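Local coordinates for protein glutamine cyclotransferase (Xanthomonas campestris, PDB 3MBR) that probably catalyses the cyclisation of N-terminal glutamine to pyroglutamate, and binds a calcium ion within a five-bladed beta-propeller, at residues Y28-L33 and Y90-L95; S43-V48 and L77-W82; W157-L162 and E214-F219. The protein carries 1 engineered substitution. All coordinates share one frame; numbering follows the deposited sequence.

All three contacts join neighbouring blades of a five-bladed beta-propeller. Contacts 1 and 2 lie in the same inter-blade seam, with centres about 11 Å apart, and along the chain contact 2 is nested inside contact 1. They share both sheets, and Leu33 O of contact 1 pairs with Val48 N of contact 2 at 2.8 Å. Contact 3 follows later in the chain, its centre about 17 Å from that of contact 1 and about 20 Å from that of contact 2. Tyr28 OH still reaches Arg217 NH2 by a weak hydrogen bond. Calcium lies about 8 Å from the Leu218 side chain, against about 11 Å for Leu29 and Leu77.

Contact 1 (Y28-L33 and Y90-L95); sequences YLRGHL and YDLATL
Leu29 and Leu92 meet tip to tip at unusually short range: Leu29 CD2 stands 3.3 Å from Leu92 CD1, tighter than normal carbon-carbon contact. This joins two blades of the beta-propeller. Leu29 ends the strand 23-29, which carries a calcium ligand at Leu26, and Leu92 follows the third strand, 86-91, of the next blade. At Leu92 the side chain has an unfavourable first torsion (chi1 -120°) that places CG almost over the CA hydrogen; either real strain or an imperfectly placed side chain could lie behind the short approach, whose exact value is therefore doubtful. Leu29 has an ordinary first torsion, CG opposite its backbone N (chi1 177°), which carries CD2 across to the other blade. A type I' turn from Leu29 to His32 forms a tight two-residue hairpin loop, bonded from Leu29 N to His32 O and from His32 N to Leu29 O. Arg30, in this turn, folds its guanidinium back over Leu29, whose CG lies 3.8 Å above the centre of the guanidinium plane; its NH2 approaches Leu92 CD1 obliquely at 4.2 Å. The guanidinium thus lies over Leu29 and only brushes Leu92 at the exposed rim, while Leu92 also packs on Leu77 of its own blade. Leu92 itself sits inside an Asx motif that starts at Asp91. There Asp91 OD2 takes two bonds from Thr94, both on its anti side: 2.9 Å from Thr94 OG1, 17° out of the carboxylate plane, and 3.1 Å from Thr94 N.

Contact 2 (S43-V48 and L77-W82); sequences SSVRKV and LIQLTW
Ser43 reaches Gln79 through one ordered water, which lies 3.2 Å from Ser43 OG. The same water donates to Ser44 O at 2.8 Å and accepts from Gln79 NE2 at 2.9 Å, tying backbone and side chains of both segments to a single point. Ser43 OG also bonds to Gly67 N and Thr37 O, whereas the Ser44 hydroxyl turns from the contact to Thr37 OG1 and lies in plane at the edge of the Arg46 guanidinium. Val45 carries the direct packing. Its CG1, opposite the backbone N at chi1 179°, slides past Leu77 and meets Leu77 CD1 at 3.8 Å. The other branch, CG2, comes at the O/N end of the Gln79 amide from one side of its plane, 3.5 Å from Gln79 OE1 and 3.6 Å from Gln79 NE2. Gln79 comes from the opposite direction on a fully extended chain (chi1 -178°), which thrusts the amide between the sheets. Its OE1 is bonded to Tyr90 OH, and NE2 has a further weak bond to Ser36 OG, so both polar atoms of the amide have partners, which hold the group in place. Here two adjacent propeller blades pack sheet on sheet: the third strand of one, 44-49, runs over the second strand of the next, 76-81, with segment axes 10.3 Å apart and N-to-C directions at 147°. Beyond Val45, Arg46 points to the far side of its strand, salt-bridged to Asp18.

Contact 3 (W157-L162 and E214-F219); sequences WVNGEL and EHDRLF
The Asn159 amide and the Asp216 carboxylate stand across from each other at the surface end of this contact, planes 65° apart, side chains crossing near a right angle, Asn159 OD1 4.2 Å from Asp216 OD1. Asp216 CG lies opposite its backbone N (chi1 -173°), which brings the carboxylate nearer the other segment. Behind them, one face of the Trp157 ring takes Gly160 C at 3.4 Å and Glu161 O at 3.7 Å, both offset toward the rim. In the other segment Phe219 meets Arg217 edge to face: Phe219 CZ sits 3.6 Å above the centre of the guanidinium. Asp216 and Arg217 both lie opposite Asp212, a G1 beta bulge, while a type I' turn from Val158 to Glu161 carries Asn159. Deeper in, Val158 CG2 approaches Leu218 CD1 at 4.2 Å. These residues join the first strand of one blade, 152-158, to strand 217-222 of the next: Leu218 also packs on Ile209, a calcium ligand, Val158 lies close to Glu156, another, and Asn159, Asp216 and Val158 all touch Phe211. Of the polar pair, only the Asn159 nitrogen could offer a proton, yet as modelled the closest approach is oxygen to oxygen at a non-bonding distance, and no hydrogen bond spans the segments. Cohesion here thus rests on apolar packing, and the Asp216 carboxylate probably gains little from the amide opposite.

Contact 1 (Y28-L33 and Y90-L95)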
loop_
_atom_site.group_PDB
_atom_site.type_symbol
_atom_site.label_atom_id
_atom_site.label_comp_id
_atom_site.label_asym_id
_atom_site.label_seq_id
_atom_site.Cartn_x
_atom_site.Cartn_y
_atom_site.Cartn_z
ATOM N N TYR A 28 -0.040 8.325 3.943
ATOM C CA TYR A 28 -0.429 9.419 4.806
ATOM C C TYR A 28 0.541 10.567 4.517
ATOM O O TYR A 28 1.775 10.399 4.376
ATOM C CB TYR A 28 -0.235 8.981 6.261
ATOM C CG TYR A 28 -0.437 10.063 7.288
ATOM C CD1 TYR A 28 0.577 10.953 7.574
ATOM C CD2 TYR A 28 -1.638 10.232 7.898
ATOM C CE1 TYR A 28 0.450 11.972 8.516
ATOM C CE2 TYR A 28 -1.797 11.256 8.880
ATOM C CZ TYR A 28 -0.729 12.100 9.139
ATOM O OH TYR A 28 -0.859 13.088 10.120
ATOM N N LEU A 29 -0.013 11.765 4.481
ATOM C CA LEU A 29 0.874 12.894 4.282
ATOM C C LEU A 29 0.286 14.165 4.886
ATOM O O LEU A 29 -0.868 14.486 4.555
ATOM C CB LEU A 29 1.098 13.107 2.723
ATOM C CG LEU A 29 1.978 14.338 2.422
ATOM C CD1 LEU A 29 3.305 14.015 2.937
ATOM C CD2 LEU A 29 1.948 14.480 0.829
ATOM N N ARG A 30 1.059 14.837 5.772
ATOM C CA ARG A 30 0.644 16.163 6.331
ATOM C C ARG A 30 -0.799 16.099 6.864
ATOM O O ARG A 30 -1.642 17.004 6.628
ATOM C CB ARG A 30 0.687 17.245 5.224
ATOM C CG ARG A 30 1.871 18.187 5.009
ATOM C CD ARG A 30 3.232 17.615 4.656
ATOM N NE ARG A 30 3.729 17.620 3.239
ATOM C CZ ARG A 30 3.091 17.987 2.121
ATOM N NH1 ARG A 30 1.857 18.473 2.127
ATOM N NH2 ARG A 30 3.713 17.855 0.967
ATOM N N GLY A 31 -1.116 15.072 7.596
ATOM C CA GLY A 31 -2.355 14.984 8.295
ATOM C C GLY A 31 -3.512 14.396 7.519
ATOM O O GLY A 31 -4.572 14.170 8.089
ATOM N N HIS A 32 -3.329 14.026 6.240
ATOM C CA HIS A 32 -4.410 13.424 5.468
ATOM C C HIS A 32 -3.989 12.087 4.921
ATOM O O HIS A 32 -2.774 11.776 4.735
ATOM C CB HIS A 32 -4.806 14.294 4.258
ATOM C CG HIS A 32 -5.298 15.645 4.651
ATOM N ND1 HIS A 32 -4.543 16.775 4.463
ATOM C CD2 HIS A 32 -6.433 16.029 5.265
ATOM C CE1 HIS A 32 -5.217 17.830 4.911
ATOM N NE2 HIS A 32 -6.358 17.400 5.427
ATOM N N LEU A 33 -4.992 11.265 4.700
ATOM C CA LEU A 33 -4.755 10.042 3.968
ATOM C C LEU A 33 -5.000 10.238 2.486
ATOM O O LEU A 33 -5.824 11.097 2.089
ATOM C CB LEU A 33 -5.727 8.928 4.442
ATOM C CG LEU A 33 -5.507 8.515 5.903
ATOM C CD1 LEU A 33 -6.728 7.782 6.482
ATOM C CD2 LEU A 33 -4.284 7.660 5.937
ATOM N N TYR A 90 0.614 12.736 -10.714
ATOM C CA TYR A 90 -0.278 13.857 -10.486
ATOM C C TYR A 90 0.464 14.932 -9.718
ATOM O O TYR A 90 1.328 14.602 -8.911
ATOM C CB TYR A 90 -1.494 13.424 -9.592
ATOM C CG TYR A 90 -2.337 12.317 -10.136
ATOM C CD1 TYR A 90 -1.971 11.009 -9.965
ATOM C CD2 TYR A 90 -3.521 12.573 -10.813
ATOM C CE1 TYR A 90 -2.741 9.962 -10.435
ATOM C CE2 TYR A 90 -4.341 11.496 -11.339
ATOM C CZ TYR A 90 -3.929 10.181 -11.116
ATOM O OH TYR A 90 -4.654 9.053 -11.534
ATOM N N ASP A 91 0.075 16.195 -9.915
ATOM C CA ASP A 91 0.465 17.214 -8.924
ATOM C C ASP A 91 -0.339 16.889 -7.665
ATOM O O ASP A 91 -1.571 16.750 -7.713
ATOM C CB ASP A 91 0.054 18.575 -9.462
ATOM C CG ASP A 91 0.293 19.695 -8.486
ATOM O OD1 ASP A 91 1.490 20.026 -8.282
ATOM O OD2 ASP A 91 -0.704 20.305 -8.003
ATOM N N LEU A 92 0.338 16.737 -6.542
ATOM C CA LEU A 92 -0.305 16.372 -5.310
ATOM C C LEU A 92 -1.357 17.372 -4.859
ATOM O O LEU A 92 -2.465 16.990 -4.475
ATOM C CB LEU A 92 0.771 16.327 -4.244
ATOM C CG LEU A 92 1.156 15.145 -3.425
ATOM C CD1 LEU A 92 1.904 15.749 -2.243
ATOM C CD2 LEU A 92 0.015 14.385 -2.951
ATOM N N ALA A 93 -1.022 18.653 -4.865
ATOM C CA ALA A 93 -1.962 19.652 -4.347
ATOM C C ALA A 93 -3.288 19.673 -5.060
ATOM O O ALA A 93 -4.342 19.789 -4.399
ATOM C CB ALA A 93 -1.324 21.049 -4.436
ATOM N N THR A 94 -3.257 19.683 -6.405
ATOM C CA THR A 94 -4.494 19.760 -7.179
ATOM C C THR A 94 -5.085 18.401 -7.629
ATOM O O THR A 94 -6.196 18.357 -8.174
ATOM C CB THR A 94 -4.301 20.557 -8.495
ATOM O OG1 THR A 94 -3.261 19.952 -9.248
ATOM C CG2 THR A 94 -3.924 22.063 -8.319
ATOM N N LEU A 95 -4.337 17.321 -7.406
ATOM C CA LEU A 95 -4.648 15.962 -7.923
ATOM C C LEU A 95 -4.966 16.000 -9.420
ATOM O O LEU A 95 -5.969 15.411 -9.880
ATOM C CB LEU A 95 -5.780 15.280 -7.156
ATOM C CG LEU A 95 -5.475 15.034 -5.696
ATOM C CD1 LEU A 95 -6.723 14.315 -5.027
ATOM C CD2 LEU A 95 -4.286 14.117 -5.609
#

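Contact 2 (S43-V48 and L77-W82)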
loop_
_atom_site.group_PDB
_atom_site.type_symbol
_atom_site.label_atom_id
_atom_site.label_comp_id
_atom_site.label_asym_id
_atom_site.label_seq_id
_atom_site.Cartn_x
_atom_site.Cartn_y
_atom_site.Cartn_z
ATOM N N SER A 43 -12.505 4.566 -11.196
ATOM C CA SER A 43 -11.318 4.437 -10.407
ATOM C C SER A 43 -10.900 5.829 -9.980
ATOM O O SER A 43 -10.944 6.748 -10.780
ATOM C CB SER A 43 -10.386 3.926 -11.419
ATOM O OG SER A 43 -9.388 3.377 -10.816
ATOM N N SER A 44 -10.394 5.995 -8.768
ATOM C CA SER A 44 -10.143 7.328 -8.254
ATOM C C SER A 44 -8.950 7.360 -7.361
ATOM O O SER A 44 -8.481 6.337 -6.831
ATOM C CB SER A 44 -11.376 7.807 -7.393
ATOM O OG SER A 44 -11.471 7.289 -6.087
ATOM N N VAL A 45 -8.468 8.561 -7.106
ATOM C CA VAL A 45 -7.513 8.833 -6.020
ATOM C C VAL A 45 -8.192 9.820 -5.097
ATOM O O VAL A 45 -8.693 10.861 -5.567
ATOM C CB VAL A 45 -6.254 9.466 -6.584
ATOM C CG1 VAL A 45 -5.272 9.775 -5.489
ATOM C CG2 VAL A 45 -5.563 8.439 -7.549
ATOM N N ARG A 46 -8.232 9.515 -3.819
ATOM C CA ARG A 46 -9.042 10.313 -2.866
ATOM C C ARG A 46 -8.091 10.906 -1.840
ATOM O O ARG A 46 -7.187 10.201 -1.362
ATOM C CB ARG A 46 -10.000 9.444 -2.045
ATOM C CG ARG A 46 -11.038 8.684 -2.904
ATOM C CD ARG A 46 -11.756 7.706 -2.000
ATOM N NE ARG A 46 -12.770 7.019 -2.766
ATOM C CZ ARG A 46 -13.874 6.514 -2.188
ATOM N NH1 ARG A 46 -14.018 6.552 -0.840
ATOM N NH2 ARG A 46 -14.805 5.941 -2.940
ATOM N N LYS A 47 -8.304 12.171 -1.469
ATOM C CA LYS A 47 -7.669 12.760 -0.302
ATOM C C LYS A 47 -8.714 12.717 0.803
ATOM O O LYS A 47 -9.807 13.243 0.593
ATOM C CB LYS A 47 -7.269 14.196 -0.582
ATOM C CG LYS A 47 -6.664 14.883 0.659
ATOM C CD LYS A 47 -6.391 16.403 0.266
ATOM C CE LYS A 47 -5.816 17.165 1.338
ATOM N NZ LYS A 47 -5.723 18.612 0.880
ATOM N N VAL A 48 -8.372 12.121 1.916
ATOM C CA VAL A 48 -9.375 11.740 2.948
ATOM C C VAL A 48 -8.995 12.281 4.293
ATOM O O VAL A 48 -7.838 12.264 4.696
ATOM C CB VAL A 48 -9.570 10.192 2.980
ATOM C CG1 VAL A 48 -10.560 9.763 4.061
ATOM C CG2 VAL A 48 -9.909 9.627 1.602
ATOM N N LEU A 77 2.171 12.843 -6.739
ATOM C CA LEU A 77 1.534 11.569 -6.389
ATOM C C LEU A 77 1.716 10.639 -7.547
ATOM O O LEU A 77 1.357 10.962 -8.675
ATOM C CB LEU A 77 0.074 11.774 -6.005
ATOM C CG LEU A 77 -0.645 10.614 -5.377
ATOM C CD1 LEU A 77 -1.860 11.171 -4.701
ATOM C CD2 LEU A 77 -1.049 9.585 -6.365
ATOM N N ILE A 78 2.359 9.513 -7.301
ATOM C CA ILE A 78 2.662 8.537 -8.404
ATOM C C ILE A 78 1.751 7.345 -8.248
ATOM O O ILE A 78 1.607 6.838 -7.140
ATOM C CB ILE A 78 4.196 8.155 -8.325
ATOM C CG1 ILE A 78 5.037 9.434 -8.457
ATOM C CG2 ILE A 78 4.508 7.126 -9.388
ATOM C CD1 ILE A 78 6.450 9.322 -8.177
ATOM N N GLN A 79 1.161 6.901 -9.364
ATOM C CA GLN A 79 0.216 5.800 -9.288
ATOM C C GLN A 79 0.479 4.775 -10.365
ATOM O O GLN A 79 0.794 5.130 -11.512
ATOM C CB GLN A 79 -1.185 6.376 -9.479
ATOM C CG GLN A 79 -2.293 5.286 -9.364
ATOM C CD GLN A 79 -3.671 5.816 -9.449
ATOM O OE1 GLN A 79 -3.954 6.744 -10.184
ATOM N NE2 GLN A 79 -4.587 5.207 -8.688
ATOM N N LEU A 80 0.286 3.487 -10.057
ATOM C CA LEU A 80 0.340 2.377 -11.011
ATOM C C LEU A 80 -1.049 2.045 -11.497
ATOM O O LEU A 80 -2.046 2.521 -10.947
ATOM C CB LEU A 80 1.001 1.128 -10.401
ATOM C CG LEU A 80 2.332 1.361 -9.726
ATOM C CD1 LEU A 80 2.748 0.066 -8.998
ATOM C CD2 LEU A 80 3.368 1.765 -10.758
ATOM N N THR A 81 -1.119 1.254 -12.577
ATOM C CA THR A 81 -2.405 0.718 -12.970
ATOM C C THR A 81 -2.320 -0.777 -12.935
ATOM O O THR A 81 -1.220 -1.386 -13.041
ATOM C CB THR A 81 -2.796 1.149 -14.395
ATOM O OG1 THR A 81 -1.780 0.721 -15.327
ATOM C CG2 THR A 81 -3.076 2.629 -14.510
ATOM N N TRP A 82 -3.444 -1.418 -12.821
ATOM C CA TRP A 82 -3.353 -2.884 -12.729
ATOM C C TRP A 82 -2.731 -3.598 -13.962
ATOM O O TRP A 82 -1.616 -4.233 -13.914
ATOM C CB TRP A 82 -4.723 -3.391 -12.378
ATOM C CG TRP A 82 -4.794 -4.908 -12.196
ATOM C CD1 TRP A 82 -3.766 -5.781 -11.811
ATOM C CD2 TRP A 82 -5.943 -5.716 -12.443
ATOM N NE1 TRP A 82 -4.244 -7.072 -11.797
ATOM C CE2 TRP A 82 -5.574 -7.059 -12.180
ATOM C CE3 TRP A 82 -7.256 -5.434 -12.868
ATOM C CZ2 TRP A 82 -6.481 -8.118 -12.323
ATOM C CZ3 TRP A 82 -8.150 -6.479 -13.015
ATOM C CH2 TRP A 82 -7.755 -7.812 -12.746
HETATM O O HOH W 1 -7.410 4.402 -8.474
#

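Contact 3 (W157-L162 and E214-F219)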
loop_
_atom_site.group_PDB
_atom_site.type_symbol
_atom_site.label_atom_id
_atom_site.label_comp_id
_atom_site.label_asym_id
_atom_site.label_seq_id
_atom_site.Cartn_x
_atom_site.Cartn_y
_atom_site.Cartn_z
ATOM N N TRP A 157 6.731 1.875 3.576
ATOM C CA TRP A 157 8.032 2.001 4.190
ATOM C C TRP A 157 7.902 2.483 5.597
ATOM O O TRP A 157 7.262 3.537 5.817
ATOM C CB TRP A 157 8.899 3.009 3.413
ATOM C CG TRP A 157 10.330 2.936 3.807
ATOM C CD1 TRP A 157 10.957 3.694 4.747
ATOM C CD2 TRP A 157 11.285 2.032 3.290
ATOM N NE1 TRP A 157 12.317 3.327 4.834
ATOM C CE2 TRP A 157 12.529 2.307 3.955
ATOM C CE3 TRP A 157 11.243 1.038 2.321
ATOM C CZ2 TRP A 157 13.719 1.653 3.621
ATOM C CZ3 TRP A 157 12.476 0.353 2.005
ATOM C CH2 TRP A 157 13.655 0.680 2.669
ATOM N N VAL A 158 8.461 1.766 6.581
ATOM C CA VAL A 158 8.284 2.165 8.020
ATOM C C VAL A 158 9.619 1.977 8.696
ATOM O O VAL A 158 10.096 0.860 8.840
ATOM C CB VAL A 158 7.242 1.249 8.674
ATOM C CG1 VAL A 158 7.044 1.657 10.147
ATOM C CG2 VAL A 158 5.883 1.316 7.970
ATOM N N ASN A 159 10.211 3.089 9.109
ATOM C CA ASN A 159 11.483 3.028 9.932
ATOM C C ASN A 159 12.541 2.087 9.349
ATOM O O ASN A 159 13.077 1.209 10.049
ATOM C CB ASN A 159 11.157 2.556 11.352
ATOM C CG ASN A 159 10.214 3.507 12.099
ATOM O OD1 ASN A 159 9.356 3.047 12.879
ATOM N ND2 ASN A 159 10.303 4.815 11.816
ATOM N N GLY A 160 12.845 2.234 8.081
ATOM C CA GLY A 160 13.922 1.517 7.477
ATOM C C GLY A 160 13.599 0.146 7.041
ATOM O O GLY A 160 14.514 -0.587 6.649
ATOM N N GLU A 161 12.321 -0.236 7.143
ATOM C CA GLU A 161 11.916 -1.572 6.736
ATOM C C GLU A 161 10.765 -1.438 5.767
ATOM O O GLU A 161 10.069 -0.408 5.738
ATOM C CB GLU A 161 11.425 -2.381 7.935
ATOM C CG GLU A 161 12.605 -2.747 8.814
ATOM C CD GLU A 161 12.245 -3.525 10.051
ATOM O OE1 GLU A 161 12.916 -4.495 10.338
ATOM O OE2 GLU A 161 11.306 -3.140 10.751
ATOM N N LEU A 162 10.572 -2.485 4.989
ATOM C CA LEU A 162 9.443 -2.507 4.053
ATOM C C LEU A 162 8.316 -3.380 4.656
ATOM O O LEU A 162 8.574 -4.561 4.967
ATOM C CB LEU A 162 9.919 -3.017 2.680
ATOM C CG LEU A 162 8.917 -3.178 1.550
ATOM C CD1 LEU A 162 8.384 -1.759 1.216
ATOM C CD2 LEU A 162 9.590 -3.741 0.372
ATOM N N GLU A 214 5.770 11.350 11.180
ATOM C CA GLU A 214 5.996 12.434 12.166
ATOM C C GLU A 214 5.535 12.020 13.580
ATOM O O GLU A 214 6.114 12.383 14.606
ATOM C CB GLU A 214 5.249 13.667 11.675
ATOM C CG GLU A 214 5.330 14.841 12.639
ATOM C CD GLU A 214 4.627 16.081 12.160
ATOM O OE1 GLU A 214 4.620 17.081 12.968
ATOM O OE2 GLU A 214 4.114 16.074 11.000
ATOM N N HIS A 215 4.424 11.294 13.627
ATOM C CA HIS A 215 3.856 10.926 14.913
ATOM C C HIS A 215 3.932 9.442 15.206
ATOM O O HIS A 215 3.430 9.031 16.235
ATOM C CB HIS A 215 2.393 11.381 15.028
ATOM C CG HIS A 215 2.193 12.821 14.712
ATOM N ND1 HIS A 215 1.723 13.262 13.483
ATOM C CD2 HIS A 215 2.406 13.948 15.462
ATOM C CE1 HIS A 215 1.655 14.586 13.498
ATOM N NE2 HIS A 215 2.074 15.029 14.675
ATOM N N ASP A 216 4.594 8.671 14.310
ATOM C CA ASP A 216 4.777 7.225 14.420
ATOM C C ASP A 216 3.438 6.535 14.542
ATOM O O ASP A 216 3.238 5.770 15.486
ATOM C CB ASP A 216 5.703 6.915 15.638
ATOM C CG ASP A 216 6.097 5.413 15.743
ATOM O OD1 ASP A 216 5.983 4.626 14.762
ATOM O OD2 ASP A 216 6.535 5.061 16.861
ATOM N N ARG A 217 2.551 6.782 13.588
ATOM C CA ARG A 217 1.240 6.098 13.583
ATOM C C ARG A 217 1.148 5.224 12.345
ATOM O O ARG A 217 1.331 5.743 11.211
ATOM C CB ARG A 217 0.091 7.125 13.582
ATOM C CG ARG A 217 0.144 8.104 14.778
ATOM C CD ARG A 217 -1.095 8.954 14.856
ATOM N NE ARG A 217 -1.188 9.851 13.721
ATOM C CZ ARG A 217 -2.269 10.579 13.429
ATOM N NH1 ARG A 217 -3.354 10.552 14.261
ATOM N NH2 ARG A 217 -2.252 11.370 12.385
ATOM N N LEU A 218 0.707 3.993 12.527
ATOM C CA LEU A 218 0.555 3.034 11.444
ATOM C C LEU A 218 -0.930 2.791 11.235
ATOM O O LEU A 218 -1.626 2.428 12.208
ATOM C CB LEU A 218 1.292 1.751 11.819
ATOM C CG LEU A 218 1.275 0.699 10.700
ATOM C CD1 LEU A 218 1.917 1.196 9.452
ATOM C CD2 LEU A 218 2.006 -0.577 11.224
ATOM N N PHE A 219 -1.455 2.962 10.002
ATOM C CA PHE A 219 -2.870 2.767 9.735
ATOM C C PHE A 219 -3.063 1.635 8.712
ATOM O O PHE A 219 -2.295 1.517 7.748
ATOM C CB PHE A 219 -3.419 4.049 9.078
ATOM C CG PHE A 219 -3.272 5.279 9.960
ATOM C CD1 PHE A 219 -4.049 5.458 11.111
ATOM C CD2 PHE A 219 -2.343 6.245 9.617
ATOM C CE1 PHE A 219 -3.909 6.622 11.869
ATOM C CE2 PHE A 219 -2.203 7.364 10.380
ATOM C CZ PHE A 219 -2.970 7.550 11.504
#